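Local coordinates for protein O-succinylhomoserine sulfhydrylase (Mycobacterium tuberculosis, PDB 3NDN) that probably catalyses the pyridoxal-phosphate-dependent formation of L-homocysteine from O-succinyl-L-homoserine and hydrogen sulfide, a step in methionine biosynthesis, at residues A[328-333]-A[390-395]; A[115-120]-A[167-172]; A[233-238]-A[268-273]. All coordinates share one frame; numbering follows the deposited sequence.

Interaction 1 (A[328-333]-A[390-395]); sequences VVTFAL and DGVVRI
Backbone hydrogen bonds join V329 to I395 and F331 to V393, two in each pair, so both are hydrogen-bonded pairs of an antiparallel sheet. The F331 pair is nearly straight, with N-H...O angles of 172° and 173°. A fifth bond, L333 N to G391 O at 3.1 Å, reaches the residue just before strand 392-396. T330 with R394 and A332 with V392 are the non-hydrogen-bonded pairs, flanked by CA-H...O contacts such as T330 CA to V393 O at 3.5 Å.

The two strands are neighbours in the mixed C-terminal sheet of this fold-type I PLP enzyme. Strand 301-305 lies on the other side of 328-333, and strand 366-368 on the other side of 392-396.

Apolar contacts carry the face of F331, V393 and I395. F331 CG sits between the backbone N and the carbonyl carbon (chi1 70°), and the ring lies alongside V393. V393 CB is over one ring face, 4.1 Å from its centroid, in a CH-pi contact. I395 CD1 is 3.9 Å from F331 CE2. L348 of helix 340-350 touches V393.

On the other face, aliphatic and polar groups mix. V328 CG1 touches R394 CG at 3.6 Å, and T330 CG2 meets V392 CG1 at 3.8 Å. The polar ends bond outside the two strands: T330 OG1 to P178 O and Q180 NE2, R394 NH1 to N177 OD1.

Interaction 2 (A[115-120]-A[167-172]); sequences ALLGAG and TQAVFF
L116 and A169 have the nearest CA atoms across the contact, 6.7 Å apart, with the loop segment 115-120 passing the start of strand 169-173 too far off for backbone pairing. The side chains close the gap. A169 CB receives a methyl from each of two successive leucines: L116 CD1 at 4.0 Å and L117 CD2 at 4.1 Å. L116 is directed at the strand, while L117 leaves its backbone obliquely and brings its far end back to it. With CG beside the backbone N (chi1 -59°), the L117 chain carries CD2 to A169 and also to Q168 CB, at 3.9 Å. Q168 CB lies 4.0 Å from L116 O as well.

The Q168 chain bends at chi2 (73°). Its polar end serves another strand: OE1 accepts a hydrogen bond from R122 N, on strand 122-126. That strand runs parallel to 169-173 in the seven-stranded, mostly parallel sheet of the PLP-binding domain. The loop 115-120 leads from helix 105-114 into strand 122-126, so the contact packs this helix-to-strand connection against the neighbouring strand. V200, on strand 198-202, also touches L116. The loop meets another chain too, since L117 O accepts a hydrogen bond from W144 NE1 of the second subunit.

Across these two segments the contact is made mostly by methyl and methylene groups, with one carbonyl oxygen alongside. It probably depends on van der Waals fit; L117 O and Q168 OE1 bond to partners beyond it.

Interaction 3 (A[233-238]-A[268-273]); sequences GRVLGG and WVLLKG
V235 and V269 are the closest backbone neighbours at one point, 7.7 Å between CA atoms, and G237 and L270 at another, at 8.0 Å. The first segment is an irregular loop and the second the C-terminal turn and a half of helix 264-273.

V269 is the hub. Its CG1, anti to the backbone N (chi1 175°), lies over the centre of one face of the R234 guanidinium, 3.7 Å from CZ. It also meets V235 CG2 tip to tip at 4.0 Å. V235 CG2 in turn crosses to L270 CD2, also at 4.0 Å. L270 CD1 rests on G237 CA at 4.1 Å.

Segment 233-238 ends the connection from strand 220-224 to strand 238-242 of the large PLP-domain sheet. K227, the predicted cofactor lysine, lies earlier in the same connection. The helix thus packs on the lead-in to strand 238-242.

One water adds a polar link. It donates to V269 O at 2.8 Å and accepts a weak hydrogen bond from R234 NH1. D230 forms a salt bridge with R234 NE, which probably helps fix the guanidinium plane. W268 of the third subunit packs on R234.

Interactions 1 and 3 are buried; interaction 2 is only partly so. The three share no strand or helix. Interaction 1 lies within the smaller, C-terminal sheet, while interactions 2 and 3 lie beside the large sheet: one packs a loop on strand 169-173, the other a helix on the loop leading into strand 238-242. Centres of 1 and 3 are about 28 Å apart, of 2 and 3 about 29 Å. Two adjacent strands are joined mainly through backbone bonds, whereas the loop contacts rely on side chains, with a water bridge added at interaction 3. Interactions 2 and 3 both meet the second subunit, and 3 also the third and fourth; no other chain touches interaction 1.

Interaction 1 (A[328-333]-A[390-395])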
loop_
_atom_site.group_PDB
_atom_site.type_symbol
_atom_site.label_atom_id
_atom_site.label_comp_id
_atom_site.label_asym_id
_atom_site.label_seq_id
_atom_site.Cartn_x
_atom_site.Cartn_y
_atom_site.Cartn_z
ATOM N N VAL A 328 -18.062 -19.882 14.529
ATOM C CA VAL A 328 -19.274 -19.968 13.687
ATOM C C VAL A 328 -20.379 -20.795 14.392
ATOM O O VAL A 328 -20.104 -21.874 14.937
ATOM C CB VAL A 328 -18.948 -20.603 12.320
ATOM C CG1 VAL A 328 -20.154 -20.551 11.384
ATOM C CG2 VAL A 328 -17.753 -19.902 11.659
ATOM N N VAL A 329 -21.608 -20.279 14.378
ATOM C CA VAL A 329 -22.783 -20.955 14.980
ATOM C C VAL A 329 -23.893 -21.194 13.936
ATOM O O VAL A 329 -24.349 -20.249 13.289
ATOM C CB VAL A 329 -23.374 -20.128 16.139
ATOM C CG1 VAL A 329 -24.502 -20.906 16.862
ATOM C CG2 VAL A 329 -22.271 -19.698 17.123
ATOM N N THR A 330 -24.345 -22.442 13.808
ATOM C CA THR A 330 -25.423 -22.815 12.873
ATOM C C THR A 330 -26.688 -23.188 13.680
ATOM O O THR A 330 -26.582 -23.852 14.714
ATOM C CB THR A 330 -24.959 -23.990 11.962
ATOM O OG1 THR A 330 -23.777 -23.600 11.239
ATOM C CG2 THR A 330 -26.040 -24.387 10.944
ATOM N N PHE A 331 -27.861 -22.740 13.224
ATOM C CA PHE A 331 -29.149 -23.107 13.863
ATOM C C PHE A 331 -30.338 -23.222 12.893
ATOM O O PHE A 331 -30.277 -22.743 11.760
ATOM C CB PHE A 331 -29.492 -22.149 15.013
ATOM C CG PHE A 331 -29.865 -20.746 14.568
ATOM C CD1 PHE A 331 -31.203 -20.353 14.527
ATOM C CD2 PHE A 331 -28.882 -19.819 14.219
ATOM C CE1 PHE A 331 -31.566 -19.062 14.133
ATOM C CE2 PHE A 331 -29.232 -18.516 13.829
ATOM C CZ PHE A 331 -30.578 -18.141 13.779
ATOM N N ALA A 332 -31.428 -23.839 13.365
ATOM C CA ALA A 332 -32.653 -23.978 12.580
ATOM C C ALA A 332 -33.866 -23.417 13.325
ATOM O O ALA A 332 -34.024 -23.640 14.535
ATOM C CB ALA A 332 -32.895 -25.450 12.201
ATOM N N LEU A 333 -34.700 -22.679 12.591
ATOM C CA LEU A 333 -35.927 -22.100 13.126
ATOM C C LEU A 333 -36.991 -23.175 13.340
ATOM O O LEU A 333 -37.081 -24.125 12.557
ATOM C CB LEU A 333 -36.464 -21.007 12.190
ATOM C CG LEU A 333 -35.638 -19.726 12.055
ATOM C CD1 LEU A 333 -36.046 -18.930 10.831
ATOM C CD2 LEU A 333 -35.710 -18.853 13.305
ATOM N N ASP A 390 -34.617 -25.350 4.514
ATOM C CA ASP A 390 -34.794 -23.927 4.205
ATOM C C ASP A 390 -34.894 -23.043 5.460
ATOM O O ASP A 390 -34.888 -21.817 5.355
ATOM C CB ASP A 390 -36.028 -23.705 3.310
ATOM C CG ASP A 390 -35.754 -23.965 1.816
ATOM O OD1 ASP A 390 -34.624 -23.717 1.316
ATOM O OD2 ASP A 390 -36.704 -24.380 1.119
ATOM N N GLY A 391 -34.975 -23.668 6.634
ATOM C CA GLY A 391 -35.017 -22.947 7.921
ATOM C C GLY A 391 -33.676 -22.754 8.621
ATOM O O GLY A 391 -33.615 -22.244 9.745
ATOM N N VAL A 392 -32.590 -23.119 7.945
ATOM C CA VAL A 392 -31.251 -23.068 8.550
ATOM C C VAL A 392 -30.540 -21.722 8.301
ATOM O O VAL A 392 -30.545 -21.208 7.175
ATOM C CB VAL A 392 -30.379 -24.254 8.060
ATOM C CG1 VAL A 392 -28.956 -24.125 8.550
ATOM C CG2 VAL A 392 -30.980 -25.587 8.520
ATOM N N VAL A 393 -29.959 -21.167 9.371
ATOM C CA VAL A 393 -29.218 -19.878 9.380
ATOM C C VAL A 393 -27.803 -20.077 9.977
ATOM O O VAL A 393 -27.637 -20.858 10.923
ATOM C CB VAL A 393 -30.015 -18.785 10.178
ATOM C CG1 VAL A 393 -29.249 -17.469 10.274
ATOM C CG2 VAL A 393 -31.385 -18.538 9.532
ATOM N N ARG A 394 -26.789 -19.411 9.403
ATOM C CA ARG A 394 -25.387 -19.479 9.888
ATOM C C ARG A 394 -24.837 -18.095 10.302
ATOM O O ARG A 394 -24.889 -17.151 9.503
ATOM C CB ARG A 394 -24.471 -20.056 8.801
ATOM C CG ARG A 394 -23.100 -20.510 9.325
ATOM C CD ARG A 394 -22.097 -20.779 8.199
ATOM N NE ARG A 394 -21.691 -19.560 7.490
ATOM C CZ ARG A 394 -20.927 -19.549 6.396
ATOM N NH1 ARG A 394 -20.492 -20.692 5.862
ATOM N NH2 ARG A 394 -20.609 -18.394 5.816
ATOM N N ILE A 395 -24.300 -17.980 11.524
ATOM C CA ILE A 395 -23.735 -16.700 12.009
ATOM C C ILE A 395 -22.211 -16.795 12.263
ATOM O O ILE A 395 -21.735 -17.697 12.974
ATOM C CB ILE A 395 -24.450 -16.168 13.288
ATOM C CG1 ILE A 395 -25.928 -15.858 12.995
ATOM C CG2 ILE A 395 -23.749 -14.895 13.833
ATOM C CD1 ILE A 395 -26.751 -15.505 14.242
#

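Interaction 2 (A[115-120]-A[167-172])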
loop_
_atom_site.group_PDB
_atom_site.type_symbol
_atom_site.label_atom_id
_atom_site.label_comp_id
_atom_site.label_asym_id
_atom_site.label_seq_id
_atom_site.Cartn_x
_atom_site.Cartn_y
_atom_site.Cartn_z
ATOM N N ALA A 115 0.283 -31.808 -6.310
ATOM C CA ALA A 115 1.638 -32.243 -5.989
ATOM C C ALA A 115 1.727 -33.749 -5.694
ATOM O O ALA A 115 2.793 -34.344 -5.847
ATOM C CB ALA A 115 2.141 -31.467 -4.773
ATOM N N LEU A 116 0.625 -34.327 -5.217
ATOM C CA LEU A 116 0.568 -35.748 -4.825
ATOM C C LEU A 116 -0.064 -36.634 -5.909
ATOM O O LEU A 116 0.066 -37.876 -5.866
ATOM C CB LEU A 116 -0.224 -35.905 -3.515
ATOM C CG LEU A 116 0.325 -35.277 -2.214
ATOM C CD1 LEU A 116 -0.745 -35.268 -1.121
ATOM C CD2 LEU A 116 1.575 -36.017 -1.728
ATOM N N LEU A 117 -0.750 -36.007 -6.865
ATOM C CA LEU A 117 -1.666 -36.731 -7.765
ATOM C C LEU A 117 -1.517 -36.435 -9.270
ATOM O O LEU A 117 -1.982 -35.399 -9.767
ATOM C CB LEU A 117 -3.126 -36.505 -7.338
ATOM C CG LEU A 117 -3.600 -36.892 -5.934
ATOM C CD1 LEU A 117 -4.899 -36.183 -5.624
ATOM C CD2 LEU A 117 -3.766 -38.430 -5.790
ATOM N N GLY A 118 -0.889 -37.367 -9.986
ATOM C CA GLY A 118 -0.852 -37.336 -11.459
ATOM C C GLY A 118 -1.877 -38.284 -12.084
ATOM O O GLY A 118 -2.663 -38.930 -11.372
ATOM N N ALA A 119 -1.897 -38.342 -13.414
ATOM C CA ALA A 119 -2.763 -39.292 -14.121
ATOM C C ALA A 119 -2.552 -40.703 -13.576
ATOM O O ALA A 119 -1.420 -41.176 -13.490
ATOM C CB ALA A 119 -2.503 -39.236 -15.642
ATOM N N GLY A 120 -3.639 -41.349 -13.162
ATOM C CA GLY A 120 -3.574 -42.743 -12.678
ATOM C C GLY A 120 -3.475 -42.934 -11.170
ATOM O O GLY A 120 -3.722 -44.032 -10.662
ATOM N N THR A 167 -3.217 -46.327 -1.998
ATOM C CA THR A 167 -3.795 -44.989 -2.195
ATOM C C THR A 167 -2.672 -43.931 -2.083
ATOM O O THR A 167 -1.694 -44.139 -1.346
ATOM C CB THR A 167 -4.943 -44.758 -1.156
ATOM O OG1 THR A 167 -5.960 -45.759 -1.345
ATOM C CG2 THR A 167 -5.577 -43.361 -1.261
ATOM N N GLN A 168 -2.798 -42.825 -2.829
ATOM C CA GLN A 168 -1.791 -41.745 -2.815
ATOM C C GLN A 168 -2.120 -40.577 -1.860
ATOM O O GLN A 168 -1.225 -40.061 -1.183
ATOM C CB GLN A 168 -1.531 -41.209 -4.236
ATOM C CG GLN A 168 -0.540 -42.034 -5.063
ATOM C CD GLN A 168 -1.130 -43.362 -5.531
ATOM O OE1 GLN A 168 -2.248 -43.406 -6.059
ATOM N NE2 GLN A 168 -0.390 -44.448 -5.324
ATOM N N ALA A 169 -3.391 -40.173 -1.804
ATOM C CA ALA A 169 -3.808 -39.032 -0.970
ATOM C C ALA A 169 -5.168 -39.220 -0.301
ATOM O O ALA A 169 -6.031 -39.918 -0.826
ATOM C CB ALA A 169 -3.780 -37.722 -1.779
ATOM N N VAL A 170 -5.320 -38.590 0.870
ATOM C CA VAL A 170 -6.582 -38.475 1.610
ATOM C C VAL A 170 -6.835 -36.969 1.897
ATOM O O VAL A 170 -5.909 -36.257 2.313
ATOM C CB VAL A 170 -6.507 -39.285 2.930
ATOM C CG1 VAL A 170 -7.567 -38.834 3.953
ATOM C CG2 VAL A 170 -6.635 -40.813 2.644
ATOM N N PHE A 171 -8.059 -36.487 1.667
ATOM C CA PHE A 171 -8.410 -35.062 1.922
ATOM C C PHE A 171 -9.740 -34.937 2.694
ATOM O O PHE A 171 -10.722 -35.565 2.313
ATOM C CB PHE A 171 -8.507 -34.290 0.591
ATOM C CG PHE A 171 -8.869 -32.818 0.746
ATOM C CD1 PHE A 171 -7.949 -31.910 1.250
ATOM C CD2 PHE A 171 -10.140 -32.355 0.408
ATOM C CE1 PHE A 171 -8.284 -30.548 1.413
ATOM C CE2 PHE A 171 -10.481 -30.992 0.555
ATOM C CZ PHE A 171 -9.546 -30.092 1.061
ATOM N N PHE A 172 -9.774 -34.125 3.762
ATOM C CA PHE A 172 -11.036 -33.778 4.457
ATOM C C PHE A 172 -10.937 -32.434 5.214
ATOM O O PHE A 172 -9.829 -31.938 5.434
ATOM C CB PHE A 172 -11.506 -34.902 5.415
ATOM C CG PHE A 172 -10.518 -35.244 6.531
ATOM C CD1 PHE A 172 -10.530 -34.550 7.740
ATOM C CD2 PHE A 172 -9.609 -36.296 6.376
ATOM C CE1 PHE A 172 -9.625 -34.865 8.776
ATOM C CE2 PHE A 172 -8.694 -36.628 7.399
ATOM C CZ PHE A 172 -8.699 -35.911 8.610
#

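Interaction 3 (A[233-238]-A[268-273])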
loop_
_atom_site.group_PDB
_atom_site.type_symbol
_atom_site.label_atom_id
_atom_site.label_comp_id
_atom_site.label_asym_id
_atom_site.label_seq_id
_atom_site.Cartn_x
_atom_site.Cartn_y
_atom_site.Cartn_z
ATOM N N GLY A 233 -11.013 -8.905 6.800
ATOM C CA GLY A 233 -11.650 -8.905 5.474
ATOM C C GLY A 233 -11.000 -8.163 4.317
ATOM O O GLY A 233 -11.697 -7.850 3.328
ATOM N N ARG A 234 -9.677 -7.987 4.377
ATOM C CA ARG A 234 -8.921 -7.084 3.461
ATOM C C ARG A 234 -8.353 -7.706 2.164
ATOM O O ARG A 234 -8.556 -7.137 1.055
ATOM C CB ARG A 234 -7.788 -6.384 4.211
ATOM C CG ARG A 234 -8.222 -5.394 5.278
ATOM C CD ARG A 234 -7.093 -5.138 6.288
ATOM N NE ARG A 234 -6.681 -6.339 7.024
ATOM C CZ ARG A 234 -5.720 -6.345 7.949
ATOM N NH1 ARG A 234 -5.061 -5.223 8.235
ATOM N NH2 ARG A 234 -5.405 -7.473 8.592
ATOM N N VAL A 235 -7.623 -8.830 2.296
ATOM C CA VAL A 235 -6.897 -9.434 1.169
ATOM C C VAL A 235 -7.038 -10.986 1.103
ATOM O O VAL A 235 -7.519 -11.627 2.057
ATOM C CB VAL A 235 -5.352 -9.025 1.124
ATOM C CG1 VAL A 235 -5.145 -7.483 1.169
ATOM C CG2 VAL A 235 -4.548 -9.729 2.226
ATOM N N LEU A 236 -6.648 -11.571 -0.030
ATOM C CA LEU A 236 -6.566 -13.038 -0.156
ATOM C C LEU A 236 -5.136 -13.580 -0.030
ATOM O O LEU A 236 -4.148 -12.899 -0.377
ATOM C CB LEU A 236 -7.188 -13.511 -1.483
ATOM C CG LEU A 236 -8.709 -13.383 -1.638
ATOM C CD1 LEU A 236 -9.026 -12.116 -2.380
ATOM C CD2 LEU A 236 -9.245 -14.568 -2.416
ATOM N N GLY A 237 -5.035 -14.831 0.418
ATOM C CA GLY A 237 -3.764 -15.542 0.455
ATOM C C GLY A 237 -3.982 -16.949 0.985
ATOM O O GLY A 237 -5.089 -17.293 1.429
ATOM N N GLY A 238 -2.937 -17.757 0.949
ATOM C CA GLY A 238 -2.989 -19.110 1.554
ATOM C C GLY A 238 -1.614 -19.679 1.812
ATOM O O GLY A 238 -0.608 -19.003 1.573
ATOM N N TRP A 268 2.758 -8.768 3.627
ATOM C CA TRP A 268 2.904 -7.782 4.719
ATOM C C TRP A 268 1.595 -7.688 5.534
ATOM O O TRP A 268 1.622 -7.768 6.779
ATOM C CB TRP A 268 3.313 -6.418 4.146
ATOM C CG TRP A 268 3.344 -5.274 5.136
ATOM C CD1 TRP A 268 4.333 -4.990 6.042
ATOM C CD2 TRP A 268 2.354 -4.253 5.290
ATOM N NE1 TRP A 268 4.019 -3.849 6.747
ATOM C CE2 TRP A 268 2.802 -3.384 6.317
ATOM C CE3 TRP A 268 1.118 -3.995 4.669
ATOM C CZ2 TRP A 268 2.068 -2.259 6.728
ATOM C CZ3 TRP A 268 0.385 -2.875 5.072
ATOM C CH2 TRP A 268 0.865 -2.022 6.101
ATOM N N VAL A 269 0.465 -7.558 4.844
ATOM C CA VAL A 269 -0.848 -7.539 5.524
ATOM C C VAL A 269 -1.059 -8.769 6.451
ATOM O O VAL A 269 -1.442 -8.624 7.631
ATOM C CB VAL A 269 -2.042 -7.390 4.529
ATOM C CG1 VAL A 269 -3.391 -7.502 5.288
ATOM C CG2 VAL A 269 -1.961 -6.057 3.781
ATOM N N LEU A 270 -0.768 -9.959 5.918
ATOM C CA LEU A 270 -0.987 -11.212 6.617
ATOM C C LEU A 270 -0.018 -11.478 7.778
ATOM O O LEU A 270 -0.442 -11.971 8.800
ATOM C CB LEU A 270 -1.004 -12.393 5.627
ATOM C CG LEU A 270 -2.099 -12.322 4.547
ATOM C CD1 LEU A 270 -2.008 -13.499 3.568
ATOM C CD2 LEU A 270 -3.504 -12.255 5.162
ATOM N N LEU A 271 1.276 -11.179 7.613
ATOM C CA LEU A 271 2.256 -11.377 8.698
ATOM C C LEU A 271 1.998 -10.459 9.906
ATOM O O LEU A 271 2.271 -10.839 11.062
ATOM C CB LEU A 271 3.722 -11.219 8.159
ATOM C CG LEU A 271 4.301 -9.851 7.773
ATOM C CD1 LEU A 271 4.906 -9.102 9.038
ATOM C CD2 LEU A 271 5.385 -9.958 6.689
ATOM N N LYS A 272 1.453 -9.266 9.654
ATOM C CA LYS A 272 1.104 -8.364 10.730
ATOM C C LYS A 272 -0.218 -8.875 11.357
ATOM O O LYS A 272 -0.416 -8.749 12.554
ATOM C CB LYS A 272 0.962 -6.910 10.229
ATOM C CG LYS A 272 2.268 -6.277 9.671
ATOM C CD LYS A 272 3.424 -6.249 10.710
ATOM C CE LYS A 272 3.280 -5.109 11.701
ATOM N NZ LYS A 272 4.397 -5.094 12.721
ATOM N N GLY A 273 -1.082 -9.491 10.553
ATOM C CA GLY A 273 -2.319 -10.124 11.121
ATOM C C GLY A 273 -1.993 -11.265 12.092
ATOM O O GLY A 273 -2.726 -11.514 13.067
HETATM O O HOH W 1 -2.387 -6.316 8.971
#